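PDB 2NSF: hypothetical protein Cgl3021 from Corynebacterium glutamicum, which binds zinc and is a mycothiol-dependent maleylpyruvate isomerase, catalysing the cis-trans isomerisation of maleylpyruvate to fumarylpyruvate. Local coordinates for residues 44-55 against 114-122; 206-217 against 231-239. All coordinates share one frame; numbering follows the deposited sequence.

Contact 1 (44-55 against 114-122)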
loop_
_atom_site.group_PDB
_atom_site.type_symbol
_atom_site.label_atom_id
_atom_site.label_comp_id
_atom_site.label_asym_id
_atom_site.label_seq_id
_atom_site.Cartn_x
_atom_site.Cartn_y
_atom_site.Cartn_z
ATOM N N SER A 44 -4.654 10.790 -6.901
ATOM C CA SER A 44 -4.552 11.717 -8.029
ATOM C C SER A 44 -4.828 13.162 -7.623
ATOM O O SER A 44 -4.224 14.087 -8.168
ATOM C CB SER A 44 -5.490 11.283 -9.158
ATOM O OG SER A 44 -5.065 10.045 -9.709
ATOM N N ARG A 45 -5.735 13.369 -6.673
ATOM C CA ARG A 45 -6.011 14.728 -6.211
ATOM C C ARG A 45 -4.763 15.299 -5.539
ATOM O O ARG A 45 -4.460 16.486 -5.677
ATOM C CB ARG A 45 -7.188 14.753 -5.223
ATOM C CG ARG A 45 -8.555 14.727 -5.891
ATOM C CD ARG A 45 -9.668 15.044 -4.903
ATOM N NE ARG A 45 -9.856 13.986 -3.918
ATOM C CZ ARG A 45 -10.587 12.895 -4.123
ATOM N NH1 ARG A 45 -11.205 12.717 -5.283
ATOM N NH2 ARG A 45 -10.706 11.990 -3.163
ATOM N N GLN A 46 -4.033 14.458 -4.816
ATOM C CA GLN A 46 -2.819 14.908 -4.143
ATOM C C GLN A 46 -1.724 15.223 -5.156
ATOM O O GLN A 46 -0.973 16.179 -4.988
ATOM C CB GLN A 46 -2.326 13.847 -3.153
ATOM C CG GLN A 46 -3.363 13.472 -2.107
ATOM C CD GLN A 46 -3.939 14.685 -1.401
ATOM O OE1 GLN A 46 -5.153 14.894 -1.392
ATOM N NE2 GLN A 46 -3.074 15.488 -0.804
ATOM N N LEU A 47 -1.633 14.408 -6.203
ATOM C CA LEU A 47 -0.625 14.624 -7.238
ATOM C C LEU A 47 -0.923 15.941 -7.948
ATOM O O LEU A 47 -0.012 16.696 -8.298
ATOM C CB LEU A 47 -0.648 13.473 -8.249
ATOM C CG LEU A 47 0.340 13.568 -9.419
ATOM C CD1 LEU A 47 1.767 13.738 -8.899
ATOM C CD2 LEU A 47 0.224 12.318 -10.274
ATOM N N SER A 48 -2.207 16.213 -8.156
ATOM C CA SER A 48 -2.626 17.443 -8.819
ATOM C C SER A 48 -2.224 18.664 -7.995
ATOM O O SER A 48 -1.918 19.724 -8.548
ATOM C CB SER A 48 -4.143 17.432 -9.037
ATOM O OG SER A 48 -4.563 18.587 -9.743
ATOM N N LEU A 49 -2.212 18.519 -6.674
ATOM C CA LEU A 49 -1.837 19.630 -5.803
ATOM C C LEU A 49 -0.345 19.924 -5.852
ATOM O O LEU A 49 0.072 21.067 -5.668
ATOM C CB LEU A 49 -2.251 19.347 -4.357
ATOM C CG LEU A 49 -3.752 19.397 -4.065
ATOM C CD1 LEU A 49 -3.989 19.022 -2.612
ATOM C CD2 LEU A 49 -4.294 20.791 -4.354
ATOM N N VAL A 50 0.462 18.897 -6.089
ATOM C CA VAL A 50 1.906 19.084 -6.162
ATOM C C VAL A 50 2.242 19.798 -7.470
ATOM O O VAL A 50 1.698 19.461 -8.519
ATOM C CB VAL A 50 2.654 17.730 -6.127
ATOM C CG1 VAL A 50 4.148 17.953 -6.339
ATOM C CG2 VAL A 50 2.410 17.036 -4.795
ATOM N N ASP A 51 3.121 20.791 -7.398
ATOM C CA ASP A 51 3.521 21.538 -8.587
ATOM C C ASP A 51 4.670 20.813 -9.278
ATOM O O ASP A 51 5.452 20.125 -8.628
ATOM C CB ASP A 51 3.976 22.951 -8.215
ATOM C CG ASP A 51 2.885 23.756 -7.541
ATOM O OD1 ASP A 51 1.750 23.780 -8.060
ATOM O OD2 ASP A 51 3.173 24.377 -6.497
ATOM N N ASN A 52 4.773 20.978 -10.595
ATOM C CA ASN A 52 5.837 20.331 -11.357
ATOM C C ASN A 52 7.210 20.643 -10.781
ATOM O O ASN A 52 8.089 19.784 -10.741
ATOM C CB ASN A 52 5.783 20.772 -12.822
ATOM C CG ASN A 52 4.612 20.166 -13.567
ATOM O OD1 ASN A 52 3.726 19.561 -12.963
ATOM N ND2 ASN A 52 4.597 20.328 -14.885
ATOM N N ALA A 53 7.387 21.880 -10.323
ATOM C CA ALA A 53 8.663 22.301 -9.762
ATOM C C ALA A 53 8.975 21.607 -8.440
ATOM O O ALA A 53 10.109 21.643 -7.968
ATOM C CB ALA A 53 8.673 23.816 -9.572
ATOM N N GLU A 54 7.968 20.966 -7.852
ATOM C CA GLU A 54 8.139 20.278 -6.574
ATOM C C GLU A 54 8.430 18.780 -6.707
ATOM O O GLU A 54 8.711 18.112 -5.711
ATOM C CB GLU A 54 6.890 20.476 -5.707
ATOM C CG GLU A 54 6.496 21.935 -5.494
ATOM C CD GLU A 54 5.190 22.084 -4.728
ATOM O OE1 GLU A 54 4.196 21.427 -5.104
ATOM O OE2 GLU A 54 5.156 22.864 -3.752
ATOM N N PHE A 55 8.368 18.254 -7.926
ATOM C CA PHE A 55 8.629 16.831 -8.156
ATOM C C PHE A 55 10.035 16.428 -7.721
ATOM O O PHE A 55 10.244 15.331 -7.200
ATOM C CB PHE A 55 8.440 16.487 -9.639
ATOM C CG PHE A 55 7.007 16.234 -10.036
ATOM C CD1 PHE A 55 5.969 16.990 -9.499
ATOM C CD2 PHE A 55 6.700 15.261 -10.986
ATOM C CE1 PHE A 55 4.649 16.783 -9.902
ATOM C CE2 PHE A 55 5.384 15.044 -11.396
ATOM C CZ PHE A 55 4.357 15.810 -10.854
ATOM N N PRO A 114 8.207 16.313 -15.298
ATOM C CA PRO A 114 6.927 16.265 -14.586
ATOM C C PRO A 114 5.693 15.904 -15.410
ATOM O O PRO A 114 4.922 15.033 -15.013
ATOM C CB PRO A 114 6.841 17.653 -13.963
ATOM C CG PRO A 114 8.266 17.921 -13.612
ATOM C CD PRO A 114 8.989 17.488 -14.875
ATOM N N ASP A 115 5.489 16.559 -16.549
ATOM C CA ASP A 115 4.316 16.246 -17.352
ATOM C C ASP A 115 4.345 14.823 -17.901
ATOM O O ASP A 115 3.297 14.204 -18.081
ATOM C CB ASP A 115 4.154 17.253 -18.492
ATOM C CG ASP A 115 3.613 18.592 -18.014
ATOM O OD1 ASP A 115 3.090 18.657 -16.877
ATOM O OD2 ASP A 115 3.694 19.574 -18.776
ATOM N N ALA A 116 5.541 14.306 -18.165
ATOM C CA ALA A 116 5.671 12.945 -18.677
ATOM C C ALA A 116 5.241 11.970 -17.584
ATOM O O ALA A 116 4.602 10.955 -17.859
ATOM C CB ALA A 116 7.108 12.671 -19.086
ATOM N N LEU A 117 5.594 12.288 -16.344
ATOM C CA LEU A 117 5.234 11.437 -15.216
ATOM C C LEU A 117 3.738 11.505 -14.933
ATOM O O LEU A 117 3.127 10.506 -14.563
ATOM C CB LEU A 117 6.030 11.830 -13.967
ATOM C CG LEU A 117 7.518 11.458 -13.966
ATOM C CD1 LEU A 117 8.176 11.905 -12.673
ATOM C CD2 LEU A 117 7.658 9.947 -14.128
ATOM N N ARG A 118 3.140 12.681 -15.096
ATOM C CA ARG A 118 1.705 12.803 -14.867
ATOM C C ARG A 118 0.977 11.978 -15.920
ATOM O O ARG A 118 -0.041 11.353 -15.635
ATOM C CB ARG A 118 1.250 14.269 -14.948
ATOM C CG ARG A 118 1.761 15.170 -13.825
ATOM C CD ARG A 118 1.258 16.600 -14.016
ATOM N NE ARG A 118 1.841 17.540 -13.064
ATOM C CZ ARG A 118 1.441 17.691 -11.804
ATOM N NH1 ARG A 118 0.440 16.962 -11.324
ATOM N NH2 ARG A 118 2.049 18.573 -11.023
ATOM N N ASN A 119 1.502 11.964 -17.143
ATOM C CA ASN A 119 0.868 11.207 -18.212
ATOM C C ASN A 119 1.005 9.706 -17.976
ATOM O O ASN A 119 0.070 8.948 -18.236
ATOM C CB ASN A 119 1.456 11.598 -19.575
ATOM C CG ASN A 119 1.085 13.017 -19.980
ATOM O OD1 ASN A 119 -0.040 13.465 -19.739
ATOM N ND2 ASN A 119 2.020 13.724 -20.608
ATOM N N LEU A 120 2.165 9.288 -17.479
ATOM C CA LEU A 120 2.418 7.878 -17.188
ATOM C C LEU A 120 1.468 7.415 -16.082
ATOM O O LEU A 120 0.876 6.335 -16.158
ATOM C CB LEU A 120 3.873 7.696 -16.739
ATOM C CG LEU A 120 4.281 6.344 -16.142
ATOM C CD1 LEU A 120 3.917 5.218 -17.094
ATOM C CD2 LEU A 120 5.777 6.343 -15.849
ATOM N N HIS A 121 1.320 8.239 -15.050
ATOM C CA HIS A 121 0.415 7.903 -13.956
ATOM C C HIS A 121 -1.001 7.741 -14.495
ATOM O O HIS A 121 -1.665 6.734 -14.260
ATOM C CB HIS A 121 0.418 9.001 -12.892
ATOM C CG HIS A 121 -0.704 8.878 -11.908
ATOM N ND1 HIS A 121 -0.831 7.799 -11.058
ATOM C CD2 HIS A 121 -1.786 9.662 -11.683
ATOM C CE1 HIS A 121 -1.942 7.921 -10.355
ATOM N NE2 HIS A 121 -2.542 9.043 -10.715
ATOM N N GLU A 122 -1.460 8.745 -15.228
ATOM C CA GLU A 122 -2.800 8.722 -15.780
ATOM C C GLU A 122 -3.068 7.509 -16.669
ATOM O O GLU A 122 -4.099 6.845 -16.536
ATOM C CB GLU A 122 -3.039 10.011 -16.564
ATOM C CG GLU A 122 -4.454 10.198 -17.037
ATOM C CD GLU A 122 -4.637 11.530 -17.729
ATOM O OE1 GLU A 122 -4.487 12.572 -17.057
ATOM O OE2 GLU A 122 -4.917 11.530 -18.943
#
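The Arg-118 guanidinium carries the Phe-55 ring on one face, with CZ of Phe-55 3.5 Å above its plane and over its centre, the two planes 52° apart. Around its edge lie oxygens of residues 47-52. NE and NH2 of Arg-118 both donate side-on to Asn-52 OD1, the NH2 bond at 2.7 Å, while amide and guanidinium stay nearly coplanar. NH2 also reaches Val-50 O (2.7 Å), and NH1 of Arg-118 meets Leu-47 O at 3.1 Å from above the carbonyl plane. These four bonds fix the group's rotation; its chain runs extended from CG to NE. A face of the Phe-55 ring takes Pro-114 CB in a CH-pi contact, and Leu-117 CD1 sits at that ring's edge. Within the helical N-terminal domain, the arginine thus spans antiparallel segments 44-49 and 114-122, whose axes come within 11.9 Å, gripping carbonyls in the last turn of helix 29-49 and just beyond it. Asn-52 ND2 donates to Asp-115 OD1 (3.0 Å) from above the carboxylate plane. One turn before Leu-47, Ser-44 OG lies in the plane of the His-121 ring and shares a hydrogen bond with its NE2 (2.9 Å). Leu-47 CD2 packs obliquely against the same ring, 3.6 Å from His-121 CD2.

Contact 2 (206-217 against 231-239). With SO4 (sulfate ion), chain D.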
loop_
_atom_site.group_PDB
_atom_site.type_symbol
_atom_site.label_atom_id
_atom_site.label_comp_id
_atom_site.label_asym_id
_atom_site.label_seq_id
_atom_site.Cartn_x
_atom_site.Cartn_y
_atom_site.Cartn_z
ATOM N N LEU A 206 5.716 -6.730 21.158
ATOM C CA LEU A 206 5.070 -5.509 20.679
ATOM C C LEU A 206 3.627 -5.761 20.257
ATOM O O LEU A 206 3.352 -6.639 19.438
ATOM C CB LEU A 206 5.852 -4.916 19.501
ATOM C CG LEU A 206 5.283 -3.626 18.895
ATOM C CD1 LEU A 206 5.307 -2.510 19.937
ATOM C CD2 LEU A 206 6.094 -3.230 17.669
ATOM N N VAL A 207 2.708 -4.982 20.815
ATOM C CA VAL A 207 1.290 -5.111 20.501
ATOM C C VAL A 207 0.692 -3.743 20.198
ATOM O O VAL A 207 0.869 -2.804 20.969
ATOM C CB VAL A 207 0.503 -5.725 21.688
ATOM C CG1 VAL A 207 -0.984 -5.838 21.338
ATOM C CG2 VAL A 207 1.073 -7.099 22.037
ATOM N N LEU A 208 -0.012 -3.632 19.075
ATOM C CA LEU A 208 -0.653 -2.375 18.714
ATOM C C LEU A 208 -2.067 -2.421 19.268
ATOM O O LEU A 208 -2.731 -3.456 19.198
ATOM C CB LEU A 208 -0.721 -2.210 17.199
ATOM C CG LEU A 208 0.570 -2.360 16.398
ATOM C CD1 LEU A 208 0.265 -2.026 14.947
ATOM C CD2 LEU A 208 1.667 -1.451 16.957
ATOM N N LEU A 209 -2.533 -1.304 19.812
ATOM C CA LEU A 209 -3.876 -1.265 20.363
ATOM C C LEU A 209 -4.710 -0.158 19.756
ATOM O O LEU A 209 -4.338 1.011 19.823
ATOM C CB LEU A 209 -3.827 -1.063 21.884
ATOM C CG LEU A 209 -5.172 -0.807 22.579
ATOM C CD1 LEU A 209 -6.063 -2.038 22.463
ATOM C CD2 LEU A 209 -4.936 -0.457 24.044
ATOM N N ASP A 210 -5.817 -0.546 19.129
ATOM C CA ASP A 210 -6.766 0.414 18.579
ATOM C C ASP A 210 -7.560 0.652 19.855
ATOM O O ASP A 210 -8.451 -0.128 20.194
ATOM C CB ASP A 210 -7.657 -0.253 17.530
ATOM C CG ASP A 210 -8.796 0.649 17.072
ATOM O OD1 ASP A 210 -9.070 1.666 17.746
ATOM O OD2 ASP A 210 -9.427 0.329 16.047
ATOM N N GLU A 211 -7.229 1.717 20.574
ATOM C CA GLU A 211 -7.890 1.971 21.845
ATOM C C GLU A 211 -9.399 2.191 21.771
ATOM O O GLU A 211 -10.150 1.592 22.539
ATOM C CB GLU A 211 -7.204 3.131 22.571
ATOM C CG GLU A 211 -7.735 3.351 23.979
ATOM C CD GLU A 211 -6.730 4.029 24.886
ATOM O OE1 GLU A 211 -6.120 5.031 24.463
ATOM O OE2 GLU A 211 -6.558 3.559 26.030
ATOM N N PRO A 212 -9.866 3.040 20.844
ATOM C CA PRO A 212 -11.313 3.258 20.764
ATOM C C PRO A 212 -12.122 1.972 20.592
ATOM O O PRO A 212 -13.193 1.827 21.178
ATOM C CB PRO A 212 -11.449 4.194 19.562
ATOM C CG PRO A 212 -10.197 5.002 19.635
ATOM C CD PRO A 212 -9.154 3.923 19.904
ATOM N N SER A 213 -11.615 1.033 19.795
ATOM C CA SER A 213 -12.345 -0.212 19.568
ATOM C C SER A 213 -11.840 -1.385 20.404
ATOM O O SER A 213 -12.342 -2.501 20.282
ATOM C CB SER A 213 -12.287 -0.596 18.089
ATOM O OG SER A 213 -11.018 -1.139 17.763
ATOM N N SER A 214 -10.854 -1.127 21.255
ATOM C CA SER A 214 -10.276 -2.165 22.101
ATOM C C SER A 214 -9.855 -3.382 21.288
ATOM O O SER A 214 -10.146 -4.520 21.655
ATOM C CB SER A 214 -11.280 -2.594 23.178
ATOM O OG SER A 214 -10.659 -3.442 24.131
ATOM N N THR A 215 -9.168 -3.144 20.175
ATOM C CA THR A 215 -8.709 -4.240 19.332
ATOM C C THR A 215 -7.191 -4.292 19.349
ATOM O O THR A 215 -6.523 -3.306 19.032
ATOM C CB THR A 215 -9.192 -4.076 17.878
ATOM O OG1 THR A 215 -10.625 -4.007 17.858
ATOM C CG2 THR A 215 -8.737 -5.259 17.025
ATOM N N ARG A 216 -6.647 -5.442 19.740
ATOM C CA ARG A 216 -5.201 -5.630 19.798
ATOM C C ARG A 216 -4.696 -6.284 18.514
ATOM O O ARG A 216 -5.372 -7.126 17.923
ATOM C CB ARG A 216 -4.822 -6.498 21.012
ATOM C CG ARG A 216 -4.829 -5.760 22.352
ATOM C CD ARG A 216 -4.858 -6.723 23.547
ATOM N NE ARG A 216 -3.756 -7.686 23.547
ATOM C CZ ARG A 216 -2.656 -7.589 24.290
ATOM N NH1 ARG A 216 -2.483 -6.561 25.114
ATOM N NH2 ARG A 216 -1.723 -8.528 24.209
ATOM N N TYR A 217 -3.505 -5.875 18.093
ATOM C CA TYR A 217 -2.855 -6.397 16.897
ATOM C C TYR A 217 -1.457 -6.801 17.354
ATOM O O TYR A 217 -0.508 -6.024 17.257
ATOM C CB TYR A 217 -2.773 -5.304 15.825
ATOM C CG TYR A 217 -4.122 -4.900 15.273
ATOM C CD1 TYR A 217 -4.717 -5.620 14.242
ATOM C CD2 TYR A 217 -4.814 -3.807 15.798
ATOM C CE1 TYR A 217 -5.966 -5.266 13.741
ATOM C CE2 TYR A 217 -6.069 -3.444 15.305
ATOM C CZ TYR A 217 -6.636 -4.179 14.277
ATOM O OH TYR A 217 -7.869 -3.829 13.772
ATOM N N SER A 231 -5.599 5.806 17.988
ATOM C CA SER A 231 -6.750 5.533 17.141
ATOM C C SER A 231 -6.223 4.601 16.053
ATOM O O SER A 231 -5.013 4.412 15.931
ATOM C CB SER A 231 -7.272 6.819 16.499
ATOM O OG SER A 231 -6.300 7.374 15.623
ATOM N N LEU A 232 -7.121 4.034 15.258
ATOM C CA LEU A 232 -6.701 3.125 14.198
ATOM C C LEU A 232 -5.755 3.819 13.216
ATOM O O LEU A 232 -4.734 3.256 12.821
ATOM C CB LEU A 232 -7.926 2.578 13.463
ATOM C CG LEU A 232 -7.705 1.495 12.407
ATOM C CD1 LEU A 232 -7.094 0.247 13.043
ATOM C CD2 LEU A 232 -9.036 1.166 11.748
ATOM N N ALA A 233 -6.083 5.049 12.825
ATOM C CA ALA A 233 -5.221 5.773 11.895
ATOM C C ALA A 233 -3.843 5.964 12.527
ATOM O O ALA A 233 -2.818 5.868 11.855
ATOM C CB ALA A 233 -5.832 7.123 11.552
ATOM N N GLY A 234 -3.832 6.223 13.831
ATOM C CA GLY A 234 -2.577 6.420 14.532
ATOM C C GLY A 234 -1.681 5.192 14.572
ATOM O O GLY A 234 -0.475 5.295 14.329
ATOM N N ILE A 235 -2.244 4.024 14.871
ATOM C CA ILE A 235 -1.404 2.836 14.935
ATOM C C ILE A 235 -0.985 2.358 13.559
ATOM O O ILE A 235 0.081 1.778 13.416
ATOM C CB ILE A 235 -2.063 1.666 15.727
ATOM C CG1 ILE A 235 -3.351 1.195 15.055
ATOM C CG2 ILE A 235 -2.324 2.113 17.164
ATOM C CD1 ILE A 235 -3.912 -0.089 15.660
ATOM N N VAL A 236 -1.805 2.611 12.542
ATOM C CA VAL A 236 -1.432 2.200 11.196
ATOM C C VAL A 236 -0.309 3.101 10.673
ATOM O O VAL A 236 0.623 2.611 10.043
ATOM C CB VAL A 236 -2.639 2.214 10.237
ATOM C CG1 VAL A 236 -2.179 1.918 8.801
ATOM C CG2 VAL A 236 -3.646 1.154 10.676
ATOM N N ARG A 237 -0.376 4.407 10.933
ATOM C CA ARG A 237 0.707 5.290 10.483
ATOM C C ARG A 237 1.993 4.799 11.139
ATOM O O ARG A 237 3.047 4.723 10.502
ATOM C CB ARG A 237 0.461 6.748 10.900
ATOM C CG ARG A 237 1.680 7.662 10.691
ATOM C CD ARG A 237 1.462 9.081 11.223
ATOM N NE ARG A 237 0.753 9.945 10.276
ATOM C CZ ARG A 237 1.300 10.477 9.184
ATOM N NH1 ARG A 237 0.573 11.249 8.387
ATOM N NH2 ARG A 237 2.573 10.244 8.888
ATOM N N TYR A 238 1.892 4.463 12.422
ATOM C CA TYR A 238 3.032 3.972 13.187
ATOM C C TYR A 238 3.567 2.649 12.643
ATOM O O TYR A 238 4.764 2.516 12.381
ATOM C CB TYR A 238 2.636 3.791 14.662
ATOM C CG TYR A 238 3.662 3.034 15.478
ATOM C CD1 TYR A 238 4.872 3.624 15.845
ATOM C CD2 TYR A 238 3.436 1.710 15.856
ATOM C CE1 TYR A 238 5.834 2.913 16.572
ATOM C CE2 TYR A 238 4.389 0.989 16.579
ATOM C CZ TYR A 238 5.583 1.598 16.931
ATOM O OH TYR A 238 6.528 0.891 17.640
ATOM N N ALA A 239 2.681 1.672 12.471
ATOM C CA ALA A 239 3.085 0.357 11.975
ATOM C C ALA A 239 3.672 0.440 10.574
ATOM O O ALA A 239 4.555 -0.343 10.210
ATOM C CB ALA A 239 1.891 -0.596 11.987
HETATM S S SO4 D . -2.937 11.332 10.677
HETATM O O1 SO4 D . -2.590 12.723 10.309
HETATM O O2 SO4 D . -4.017 10.739 9.862
HETATM O O3 SO4 D . -1.771 10.448 10.869
HETATM O O4 SO4 D . -3.511 11.448 12.004
HETATM O O HOH W 1 -9.935 3.849 16.322
#
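In the C-terminal domain a beta hairpin, strands 206-210 and 215-218 of a mixed four-stranded sheet, is packed against by helix 232-239, an alpha/beta layer in which the strand 206-210 and helix axes lie 7.8 Å apart and run roughly antiparallel (154°). The helix follows strand 226-230, which pairs in parallel with strand 206-210, so it folds back over the sheet it has just left. Ile-235 fills the middle of the interface. Its CG1 stands between the backbone N and the carbonyl carbon (chi1 62°), a placement that sends CD1 to Tyr-217 CD2 at 3.8 Å and close to Leu-208 CB, while CG2 rests against Leu-209 O. Leu-208 spreads its two methyls along the next helical turn: CD1 meets Ala-239 CB at 3.7 Å, and CD2 approaches the edge of the Tyr-238 ring in its plane, 3.7 Å from Tyr-238 CE2. The hydroxyl of that tyrosine is hydrogen-bonded to Pro-255 O. Val-247 of strand 247-249 also touches both Ile-235 and Tyr-238, and Leu-232 leans on helix 183-199.

The hairpin turns through a type I turn from Glu-211 to Ser-214 with a G1 beta bulge that sets Ser-214 and Thr-215 opposite Asp-210. Ser-213 OG donates to Asp-210 OD2 from above the carboxylate plane, and OD2 also lies 3.7 Å from Leu-232 CB. At the start of the helix, Ser-231 is the N-cap, its OG accepting from Gly-234 N. A water joins the end of strand 206-210 to the helix beside this cap, donating to Asp-210 OD1 at 2.7 Å and accepting from Leu-232 N at 3.0 Å.

Both segments of contact 1 precede those of contact 2 in the chain; residues 44-55 and 114-122 belong to the N-terminal domain, 206-217 and 231-239 to the C-terminal domain. The contact centres are 33 Å apart on opposite sides of the chain's centre, with nearest atoms about 11 Å from each other. They share no helix or sheet. Contact 1 ties helix 29-49 to helix 114-133 in the mainly helical part that holds the zinc ion, about 12 Å from the His-121 side chain; contact 2 lies away from that site. The two therefore shape different parts of the fold: contact 1 joins helices near the metal, and contact 2 holds helix 232-239 on the C-terminal sheet.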